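Local coordinates for protein voltage-sensor containing phosphatase (Ciona intestinalis, PDB 3V0D) that probably dephosphorylates membrane phosphoinositides under the control of a linked voltage sensor, using a PTEN-like phosphatase domain joined to a C2 domain, at residues 210-215 with 254-259; 290-295 with 327-332; 68-73 with 108-113. The protein carries 1 engineered substitution. One frame throughout, in Å; residues are numbered along the deposited sequence. Where two conformers were deposited one is given.

From the N terminus, contact 3 closes first: strand segment 68-73 meets helix segment 108-113 in the phosphatase domain, bringing together the central sheet and a helix on its face. The C2 domain follows with two more closures. Contact 1 joins the loop leaving strand 202-210 to the start of strand 255-260, and contact 2 then sets strand 290-295 against 327-332 across the domain interior. The three lie in series, with none nested or crossed. Contacts 1 and 2 adjoin, since Thr210 and Thr328 probably share a hydrogen bond through their hydroxyls, whereas contact 3 lies on the other side of the chain's centre, about 30 Å from contact 2 and about 43 Å from contact 1, centre to centre.

Contact 1: 210-215 with 254-259; sequences TAIQGV and DCVTCE
Asp254 meets the loop after strand 202-210 with both its backbone carbonyl and its carboxylate. The carbonyl O accepts from Ile212 N at 3.2 Å, with the N-H pointing almost straight at it (165°) but from above the carbonyl plane. The carboxylate reaches the next amide: Asp254 OD2 takes the N-H of Gln213 at 2.8 Å on its syn lone pair. Having CG anti to the backbone N (chi1 -168°) swings the group toward the loop, where OD2 also lies 3.5 Å from Ile212 CG2. An acidic side chain suits this place, because its short carboxylate can accept from a loop amide one residue beyond that bound by its own carbonyl. Asp254 and Cys255 together form a G1 beta bulge against strand 245-250, at the point where the new strand begins.

Cys255 then pairs with Thr210 as an antiparallel non-hydrogen-bonded pair, the two CA atoms 4.4 Å apart and both side chains on the same face of the sheet. This close spacing brings its CB to 4.1 Å from Thr210 CA. The hydroxyl of Thr210 is engaged elsewhere, with Thr328 and the carbonyl of Asn326.

Val256 adds the apolar share of the contact: its CG1 lies 4.3 Å from Ile212 CG1, two branched side chains filling buried space beside Tyr249. From Ile212 to Val215 the loop makes a type II beta turn, whose third residue, Gly214, has the positive phi that glycine accepts readily.

A water donates to Asp254 OD1. Arg324 forms a salt bridge with Asp254 OD1 and also bonds to the carbonyl of Gln213. With amide, water and guanidinium donors gathered round it, the Asp254 carboxylate is probably kept ionised, joining the strand's beginning to the loop.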
loop_
_atom_site.group_PDB
_atom_site.type_symbol
_atom_site.label_atom_id
_atom_site.label_comp_id
_atom_site.label_asym_id
_atom_site.label_seq_id
_atom_site.Cartn_x
_atom_site.Cartn_y
_atom_site.Cartn_z
ATOM N N THR A 210 -3.407 22.111 4.476
ATOM C CA THR A 210 -3.508 23.282 3.598
ATOM C C THR A 210 -4.557 23.071 2.523
ATOM O O THR A 210 -4.892 21.940 2.198
ATOM C CB THR A 210 -2.149 23.591 2.950
ATOM O OG1 THR A 210 -1.744 22.479 2.132
ATOM C CG2 THR A 210 -1.111 23.895 4.024
ATOM N N ALA A 211 -5.063 24.180 1.967
ATOM C CA ALA A 211 -6.136 24.156 0.966
ATOM C C ALA A 211 -7.386 23.503 1.526
ATOM O O ALA A 211 -8.002 22.643 0.894
ATOM C CB ALA A 211 -5.692 23.534 -0.377
ATOM N N ILE A 212 -7.828 24.017 2.662
ATOM C CA ILE A 212 -8.976 23.418 3.345
ATOM C C ILE A 212 -10.329 23.867 2.766
ATOM O O ILE A 212 -11.313 23.144 2.880
ATOM C CB ILE A 212 -8.865 23.629 4.885
ATOM C CG1 ILE A 212 -9.831 22.723 5.672
ATOM C CG2 ILE A 212 -9.074 25.101 5.281
ATOM C CD1 ILE A 212 -9.475 21.246 5.608
ATOM N N GLN A 213 -10.393 25.041 2.127
ATOM C CA GLN A 213 -11.653 25.487 1.543
ATOM C C GLN A 213 -12.193 24.421 0.589
ATOM O O GLN A 213 -11.435 23.862 -0.201
ATOM C CB GLN A 213 -11.468 26.843 0.838
ATOM C CG GLN A 213 -12.544 27.239 -0.204
ATOM C CD GLN A 213 -12.118 26.909 -1.634
ATOM O OE1 GLN A 213 -11.239 27.563 -2.204
ATOM N NE2 GLN A 213 -12.759 25.917 -2.228
ATOM N N GLY A 214 -13.501 24.157 0.674
ATOM C CA GLY A 214 -14.180 23.198 -0.189
ATOM C C GLY A 214 -14.039 21.753 0.267
ATOM O O GLY A 214 -14.644 20.873 -0.345
ATOM N N VAL A 215 -13.241 21.503 1.316
ATOM C CA VAL A 215 -13.043 20.163 1.864
ATOM C C VAL A 215 -13.959 20.039 3.088
ATOM O O VAL A 215 -13.707 20.659 4.117
ATOM C CB VAL A 215 -11.551 19.925 2.274
ATOM C CG1 VAL A 215 -11.394 18.512 2.832
ATOM C CG2 VAL A 215 -10.632 20.138 1.062
ATOM N N ASP A 254 -5.886 29.802 4.315
ATOM C CA ASP A 254 -6.671 28.647 3.861
ATOM C C ASP A 254 -6.137 27.335 4.447
ATOM O O ASP A 254 -5.911 26.353 3.728
ATOM C CB ASP A 254 -6.720 28.595 2.321
ATOM C CG ASP A 254 -7.739 27.603 1.784
ATOM O OD1 ASP A 254 -7.626 27.220 0.598
ATOM O OD2 ASP A 254 -8.651 27.198 2.536
ATOM N N CYS A 255 -5.971 27.321 5.768
ATOM C CA CYS A 255 -5.330 26.177 6.430
ATOM C C CYS A 255 -5.888 25.951 7.824
ATOM O O CYS A 255 -6.425 26.860 8.482
ATOM C CB CYS A 255 -3.820 26.242 6.460
ATOM S SG CYS A 255 -3.268 27.526 7.521
ATOM N N VAL A 256 -5.798 24.699 8.252
ATOM C CA VAL A 256 -6.071 24.366 9.652
ATOM C C VAL A 256 -4.811 23.778 10.257
ATOM O O VAL A 256 -4.044 23.054 9.600
ATOM C CB VAL A 256 -7.271 23.416 9.861
ATOM C CG1 VAL A 256 -8.587 24.069 9.530
ATOM C CG2 VAL A 256 -7.083 22.180 9.098
ATOM N N THR A 257 -4.602 24.150 11.510
ATOM C CA THR A 257 -3.537 23.635 12.320
ATOM C C THR A 257 -4.172 23.070 13.603
ATOM O O THR A 257 -4.996 23.732 14.220
ATOM C CB THR A 257 -2.538 24.771 12.594
ATOM O OG1 THR A 257 -2.235 25.451 11.361
ATOM C CG2 THR A 257 -1.287 24.213 13.156
ATOM N N CYS A 258 -3.779 21.876 13.998
ATOM C CA CYS A 258 -4.359 21.240 15.150
ATOM C C CYS A 258 -3.274 20.673 16.024
ATOM O O CYS A 258 -2.488 19.846 15.570
ATOM C CB CYS A 258 -5.351 20.201 14.638
ATOM S SG CYS A 258 -6.523 19.724 15.808
ATOM N N GLU A 259 -3.223 21.122 17.276
ATOM C CA GLU A 259 -2.363 20.505 18.241
ATOM C C GLU A 259 -2.928 19.142 18.580
ATOM O O GLU A 259 -4.125 19.030 18.864
ATOM C CB GLU A 259 -2.271 21.352 19.487
ATOM C CG GLU A 259 -1.401 20.718 20.538
ATOM C CD GLU A 259 -1.422 21.448 21.843
ATOM O OE1 GLU A 259 -1.953 22.580 21.905
ATOM O OE2 GLU A 259 -0.886 20.878 22.813
HETATM O O HOH W 1 -9.104 28.938 -1.129
#

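Contact 2: 290-295 with 327-332; sequences FYFWFN and FTVKLT
Strand 290-295 and segment 327-332 face each other across a gap too wide for backbone pairing: the strand axes come no closer than 10.3 Å, and their N-to-C directions differ by 46°. Phe290, Phe292 and Phe294 point into the gap from one backbone, Phe327, Val329 and Leu331 from the other, as the alternation of an extended chain requires.

Phe327 presents its ring edge to a face of Phe290 in a T-shaped stack, the centroids 5.3 Å apart and the planes at 87°. Its CZ sits 3.9 Å from Phe290 CZ, toward the rim of the ring rather than over its centre. Val329 comes next and spreads its two methyls between neighbouring rings: CG2 lies 4.0 Å from Phe290 CE1, and CG1 lies 3.8 Å from Phe292 CE2. A branched residue suits this place because it can meet two aromatics at once.

This is the interior of the C2 beta sandwich. Strand 290-295 is an edge strand of the four-stranded sheet, and strand 328-335 belongs to the five-stranded one, so the large side chains bridge the distance between the layers.

Farther along, Leu331 puts a single methyl between two rings. Its CD1 stands at the edge of Phe292, 3.8 Å from CE1, and approaches Phe294 CE2 to 3.6 Å. Each phenylalanine of strand 290-295 holds CG between its own backbone N and carbonyl carbon (chi1 55° in Phe290), repeating one ring placement down the strand. Phe290 also stacks on Phe274 of the adjoining strand, while Val207 of strand 202-210, next to 328-335 in its sheet, touches Val329 and Leu331. On the other side of strand 290-295, Tyr291 and Trp293 turn to the phosphatase domain, where their polar ends bond to His95 O and Asn96 OD1.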
loop_
_atom_site.group_PDB
_atom_site.type_symbol
_atom_site.label_atom_id
_atom_site.label_comp_id
_atom_site.label_asym_id
_atom_site.label_seq_id
_atom_site.Cartn_x
_atom_site.Cartn_y
_atom_site.Cartn_z
ATOM N N PHE A 290 -9.646 10.511 3.377
ATOM C CA PHE A 290 -8.236 10.410 3.004
ATOM C C PHE A 290 -7.430 9.827 4.146
ATOM O O PHE A 290 -7.817 9.958 5.310
ATOM C CB PHE A 290 -7.666 11.760 2.512
ATOM C CG PHE A 290 -7.817 12.924 3.466
ATOM C CD1 PHE A 290 -6.786 13.298 4.313
ATOM C CD2 PHE A 290 -8.969 13.720 3.439
ATOM C CE1 PHE A 290 -6.900 14.401 5.169
ATOM C CE2 PHE A 290 -9.104 14.792 4.296
ATOM C CZ PHE A 290 -8.075 15.150 5.145
ATOM N N TYR A 291 -6.335 9.157 3.793
ATOM C CA TYR A 291 -5.525 8.436 4.793
ATOM C C TYR A 291 -4.131 8.261 4.235
ATOM O O TYR A 291 -3.897 8.498 3.035
ATOM C CB TYR A 291 -6.161 7.085 5.173
ATOM C CG TYR A 291 -6.241 6.056 4.045
ATOM C CD1 TYR A 291 -5.379 4.945 4.031
ATOM C CD2 TYR A 291 -7.148 6.190 2.978
ATOM C CE1 TYR A 291 -5.428 4.011 3.035
ATOM C CE2 TYR A 291 -7.201 5.261 1.967
ATOM C CZ TYR A 291 -6.317 4.174 1.981
ATOM O OH TYR A 291 -6.409 3.283 0.937
ATOM N N PHE A 292 -3.191 7.799 5.063
ATOM C CA PHE A 292 -1.858 7.476 4.572
ATOM C C PHE A 292 -1.119 6.635 5.601
ATOM O O PHE A 292 -1.443 6.654 6.788
ATOM C CB PHE A 292 -1.040 8.746 4.206
ATOM C CG PHE A 292 -0.896 9.716 5.320
ATOM C CD1 PHE A 292 0.121 9.588 6.272
ATOM C CD2 PHE A 292 -1.751 10.817 5.383
ATOM C CE1 PHE A 292 0.269 10.538 7.274
ATOM C CE2 PHE A 292 -1.593 11.779 6.376
ATOM C CZ PHE A 292 -0.614 11.629 7.325
ATOM N N TRP A 293 -0.055 5.983 5.129
ATOM C CA TRP A 293 0.906 5.267 5.964
ATOM C C TRP A 293 2.266 5.916 5.916
ATOM O O TRP A 293 2.697 6.424 4.874
ATOM C CB TRP A 293 1.089 3.847 5.468
ATOM C CG TRP A 293 -0.080 2.944 5.619
ATOM C CD1 TRP A 293 -1.201 2.851 4.831
ATOM C CD2 TRP A 293 -0.193 1.895 6.574
ATOM N NE1 TRP A 293 -2.000 1.806 5.243
ATOM C CE2 TRP A 293 -1.393 1.208 6.317
ATOM C CE3 TRP A 293 0.627 1.458 7.626
ATOM C CZ2 TRP A 293 -1.790 0.101 7.053
ATOM C CZ3 TRP A 293 0.232 0.360 8.357
ATOM C CH2 TRP A 293 -0.970 -0.310 8.064
ATOM N N PHE A 294 3.003 5.814 7.011
ATOM C CA PHE A 294 4.417 6.136 7.019
ATOM C C PHE A 294 5.110 5.256 8.052
ATOM O O PHE A 294 4.466 4.681 8.923
ATOM C CB PHE A 294 4.669 7.633 7.302
ATOM C CG PHE A 294 4.330 8.039 8.704
ATOM C CD1 PHE A 294 5.320 8.106 9.676
ATOM C CD2 PHE A 294 3.016 8.291 9.087
ATOM C CE1 PHE A 294 5.012 8.437 10.977
ATOM C CE2 PHE A 294 2.695 8.615 10.408
ATOM C CZ PHE A 294 3.698 8.695 11.353
ATOM N N ASN A 295 6.437 5.182 7.967
ATOM C CA ASN A 295 7.225 4.440 8.941
ATOM C C ASN A 295 8.073 5.409 9.752
ATOM O O ASN A 295 8.783 6.260 9.196
ATOM C CB ASN A 295 8.089 3.388 8.248
ATOM C CG ASN A 295 8.803 2.496 9.265
ATOM O OD1 ASN A 295 9.747 2.932 9.918
ATOM N ND2 ASN A 295 8.336 1.276 9.430
ATOM N N PHE A 327 -3.293 21.157 -1.805
ATOM C CA PHE A 327 -3.734 20.367 -0.647
ATOM C C PHE A 327 -2.578 19.510 -0.145
ATOM O O PHE A 327 -1.999 18.728 -0.893
ATOM C CB PHE A 327 -4.895 19.482 -1.057
ATOM C CG PHE A 327 -5.431 18.646 0.083
ATOM C CD1 PHE A 327 -6.335 19.205 0.980
ATOM C CD2 PHE A 327 -5.059 17.305 0.255
ATOM C CE1 PHE A 327 -6.829 18.446 2.039
ATOM C CE2 PHE A 327 -5.564 16.548 1.300
ATOM C CZ PHE A 327 -6.448 17.117 2.192
ATOM N N THR A 328 -2.253 19.686 1.130
ATOM C CA THR A 328 -1.167 18.928 1.779
ATOM C C THR A 328 -1.555 18.609 3.205
ATOM O O THR A 328 -2.366 19.328 3.811
ATOM C CB THR A 328 0.215 19.691 1.785
ATOM O OG1 THR A 328 0.187 20.762 2.732
ATOM C CG2 THR A 328 0.602 20.205 0.414
ATOM N N VAL A 329 -0.950 17.559 3.746
ATOM C CA VAL A 329 -1.078 17.220 5.164
ATOM C C VAL A 329 0.330 17.076 5.721
ATOM O O VAL A 329 1.149 16.367 5.147
ATOM C CB VAL A 329 -1.869 15.911 5.369
ATOM C CG1 VAL A 329 -1.952 15.579 6.874
ATOM C CG2 VAL A 329 -3.294 16.041 4.774
ATOM N N LYS A 330 0.593 17.763 6.835
ATOM C CA LYS A 330 1.874 17.707 7.542
ATOM C C LYS A 330 1.629 17.201 8.967
ATOM O O LYS A 330 0.813 17.789 9.687
ATOM C CB LYS A 330 2.537 19.078 7.574
ATOM C CG LYS A 330 3.783 19.107 8.432
ATOM C CD LYS A 330 4.477 20.440 8.412
ATOM C CE LYS A 330 3.744 21.458 9.227
ATOM N NZ LYS A 330 4.608 22.657 9.377
ATOM N N LEU A 331 2.354 16.155 9.370
ATOM C CA LEU A 331 2.419 15.771 10.769
ATOM C C LEU A 331 3.680 16.316 11.383
ATOM O O LEU A 331 4.768 16.198 10.786
ATOM C CB LEU A 331 2.425 14.251 10.950
ATOM C CG LEU A 331 1.229 13.507 10.372
ATOM C CD1 LEU A 331 1.398 12.010 10.584
ATOM C CD2 LEU A 331 -0.061 13.993 11.010
ATOM N N THR A 332 3.547 16.917 12.555
ATOM C CA THR A 332 4.683 17.343 13.368
ATOM C C THR A 332 4.881 16.312 14.473
ATOM O O THR A 332 3.907 15.818 15.048
ATOM C CB THR A 332 4.394 18.737 13.951
ATOM O OG1 THR A 332 4.162 19.637 12.860
ATOM C CG2 THR A 332 5.541 19.254 14.816
#

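Contact 3: 68-73 with 108-113; sequences RIYNLC and DDAKVW
Arg68 lays the start of its side chain over the Trp113 indole: CB stands 3.7 Å from the centroid of the five-membered ring, 16° off the ring normal, a CH-pi contact. Holding CG anti to the backbone N (chi1 -169°), the chain then runs extended past the ring, so that the guanidinium arrives at Asp109, one helical turn before the tryptophan.

There the arginine grips the carboxylate side-on. NE gives a nearly straight bond (177°) to Asp109 OD1 at 2.7 Å, in the guanidinium plane and on the syn lone pair, while NH2 reaches OD2 at 3.0 Å, somewhat out of plane. Tyr70 OH donates a second bond to Asp109 OD1, also 2.7 Å, nearly along the C-O axis and with its ring almost perpendicular to the carboxylate. Two strong donors on one oxygen should favour the charged form of the aspartate. Ala110, with its CB 3.6 Å from Tyr70 OH, is small enough to let the phenol reach the helix.

Trp113 NE1 bonds to the carbonyl of Val121, and Tyr70 meets Phe106 edge-to-face. Helix segment 108-113 runs nearly antiparallel to strand segment 68-73; helix 100-115 covers strand 67-73 as the crossover of a beta-alpha-beta unit linking strand 87-92 to strand 121-125, the flanking parallel strands; the latter leads into the phosphatase P-loop.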
loop_
_atom_site.group_PDB
_atom_site.type_symbol
_atom_site.label_atom_id
_atom_site.label_comp_id
_atom_site.label_asym_id
_atom_site.label_seq_id
_atom_site.Cartn_x
_atom_site.Cartn_y
_atom_site.Cartn_z
ATOM N N ARG A 68 6.146 -21.151 -6.040
ATOM C CA ARG A 68 5.763 -20.696 -4.709
ATOM C C ARG A 68 4.683 -19.646 -4.914
ATOM O O ARG A 68 4.843 -18.748 -5.756
ATOM C CB ARG A 68 6.954 -20.147 -3.948
ATOM C CG ARG A 68 6.743 -19.874 -2.482
ATOM C CD ARG A 68 8.084 -19.902 -1.784
ATOM N NE ARG A 68 8.014 -19.699 -0.344
ATOM C CZ ARG A 68 7.562 -20.612 0.506
ATOM N NH1 ARG A 68 7.108 -21.773 0.047
ATOM N NH2 ARG A 68 7.567 -20.346 1.813
ATOM N N ILE A 69 3.605 -19.751 -4.142
ATOM C CA ILE A 69 2.456 -18.835 -4.232
ATOM C C ILE A 69 2.465 -17.908 -3.034
ATOM O O ILE A 69 2.634 -18.367 -1.902
ATOM C CB ILE A 69 1.131 -19.640 -4.220
ATOM C CG1 ILE A 69 1.147 -20.816 -5.220
ATOM C CG2 ILE A 69 -0.071 -18.698 -4.431
ATOM C CD1 ILE A 69 1.334 -20.413 -6.665
ATOM N N TYR A 70 2.233 -16.617 -3.286
ATOM C CA TYR A 70 2.111 -15.627 -2.220
ATOM C C TYR A 70 0.708 -15.053 -2.228
ATOM O O TYR A 70 0.288 -14.438 -3.225
ATOM C CB TYR A 70 3.155 -14.512 -2.419
ATOM C CG TYR A 70 4.568 -15.014 -2.287
ATOM C CD1 TYR A 70 5.254 -15.528 -3.369
ATOM C CD2 TYR A 70 5.199 -15.035 -1.038
ATOM C CE1 TYR A 70 6.554 -16.020 -3.247
ATOM C CE2 TYR A 70 6.499 -15.540 -0.891
ATOM C CZ TYR A 70 7.153 -16.034 -2.006
ATOM O OH TYR A 70 8.437 -16.512 -1.912
ATOM N N ASN A 71 -0.008 -15.271 -1.125
ATOM C CA ASN A 71 -1.347 -14.721 -0.932
ATOM C C ASN A 71 -1.213 -13.475 -0.076
ATOM O O ASN A 71 -0.866 -13.576 1.106
ATOM C CB ASN A 71 -2.245 -15.757 -0.247
ATOM C CG ASN A 71 -3.589 -15.186 0.128
ATOM O OD1 ASN A 71 -3.938 -14.070 -0.242
ATOM N ND2 ASN A 71 -4.362 -15.941 0.879
ATOM N N LEU A 72 -1.483 -12.311 -0.670
ATOM C CA LEU A 72 -1.294 -11.017 -0.002
ATOM C C LEU A 72 -2.563 -10.518 0.687
ATOM O O LEU A 72 -2.601 -9.383 1.157
ATOM C CB LEU A 72 -0.796 -9.990 -0.985
ATOM C CG LEU A 72 0.686 -10.004 -1.321
ATOM C CD1 LEU A 72 1.278 -11.383 -1.525
ATOM C CD2 LEU A 72 0.969 -9.073 -2.450
ATOM N N CYS A 73 -3.608 -11.344 0.763
ATOM C CA CYS A 73 -4.892 -10.857 1.294
ATOM C C CYS A 73 -5.027 -11.140 2.770
ATOM O O CYS A 73 -5.101 -12.301 3.194
ATOM C CB CYS A 73 -6.055 -11.553 0.590
ATOM S SG CYS A 73 -6.096 -11.303 -1.182
ATOM N N ASP A 108 13.065 -11.894 1.798
ATOM C CA ASP A 108 14.008 -12.951 2.115
ATOM C C ASP A 108 13.473 -14.329 1.762
ATOM O O ASP A 108 14.222 -15.190 1.280
ATOM C CB ASP A 108 14.453 -12.918 3.557
ATOM C CG ASP A 108 15.802 -13.655 3.717
ATOM O OD1 ASP A 108 15.843 -14.716 4.329
ATOM O OD2 ASP A 108 16.828 -13.211 3.151
ATOM N N ASP A 109 12.186 -14.569 2.009
ATOM C CA ASP A 109 11.593 -15.839 1.630
ATOM C C ASP A 109 11.700 -16.084 0.121
ATOM O O ASP A 109 12.109 -17.165 -0.332
ATOM C CB ASP A 109 10.149 -15.912 2.115
ATOM C CG ASP A 109 9.463 -17.209 1.707
ATOM O OD1 ASP A 109 8.932 -17.288 0.592
ATOM O OD2 ASP A 109 9.530 -18.188 2.494
ATOM N N ALA A 110 11.369 -15.054 -0.657
ATOM C CA ALA A 110 11.456 -15.152 -2.101
ATOM C C ALA A 110 12.917 -15.329 -2.551
ATOM O O ALA A 110 13.196 -16.123 -3.456
ATOM C CB ALA A 110 10.804 -13.935 -2.768
ATOM N N LYS A 111 13.843 -14.590 -1.920
ATOM C CA LYS A 111 15.257 -14.718 -2.285
ATOM C C LYS A 111 15.752 -16.148 -2.088
ATOM O O LYS A 111 16.418 -16.704 -2.980
ATOM C CB LYS A 111 16.131 -13.701 -1.548
ATOM C CG LYS A 111 17.388 -13.338 -2.338
ATOM C CD LYS A 111 18.132 -12.110 -1.810
ATOM C CE LYS A 111 19.241 -11.593 -2.804
ATOM N NZ LYS A 111 18.816 -11.126 -4.204
ATOM N N VAL A 112 15.457 -16.733 -0.930
ATOM C CA VAL A 112 15.903 -18.097 -0.611
ATOM C C VAL A 112 15.324 -19.078 -1.635
ATOM O O VAL A 112 16.015 -19.950 -2.155
ATOM C CB VAL A 112 15.543 -18.468 0.840
ATOM C CG1 VAL A 112 15.747 -19.958 1.121
ATOM C CG2 VAL A 112 16.388 -17.656 1.824
ATOM N N TRP A 113 14.038 -18.933 -1.920
ATOM C CA TRP A 113 13.374 -19.804 -2.874
ATOM C C TRP A 113 13.962 -19.669 -4.269
ATOM O O TRP A 113 14.235 -20.669 -4.936
ATOM C CB TRP A 113 11.884 -19.496 -2.858
ATOM C CG TRP A 113 11.140 -20.125 -3.988
ATOM C CD1 TRP A 113 10.573 -19.477 -5.036
ATOM C CD2 TRP A 113 10.863 -21.512 -4.172
ATOM N NE1 TRP A 113 9.981 -20.360 -5.869
ATOM C CE2 TRP A 113 10.155 -21.627 -5.380
ATOM C CE3 TRP A 113 11.181 -22.672 -3.447
ATOM C CZ2 TRP A 113 9.712 -22.852 -5.877
ATOM C CZ3 TRP A 113 10.743 -23.898 -3.950
ATOM C CH2 TRP A 113 10.016 -23.969 -5.153
#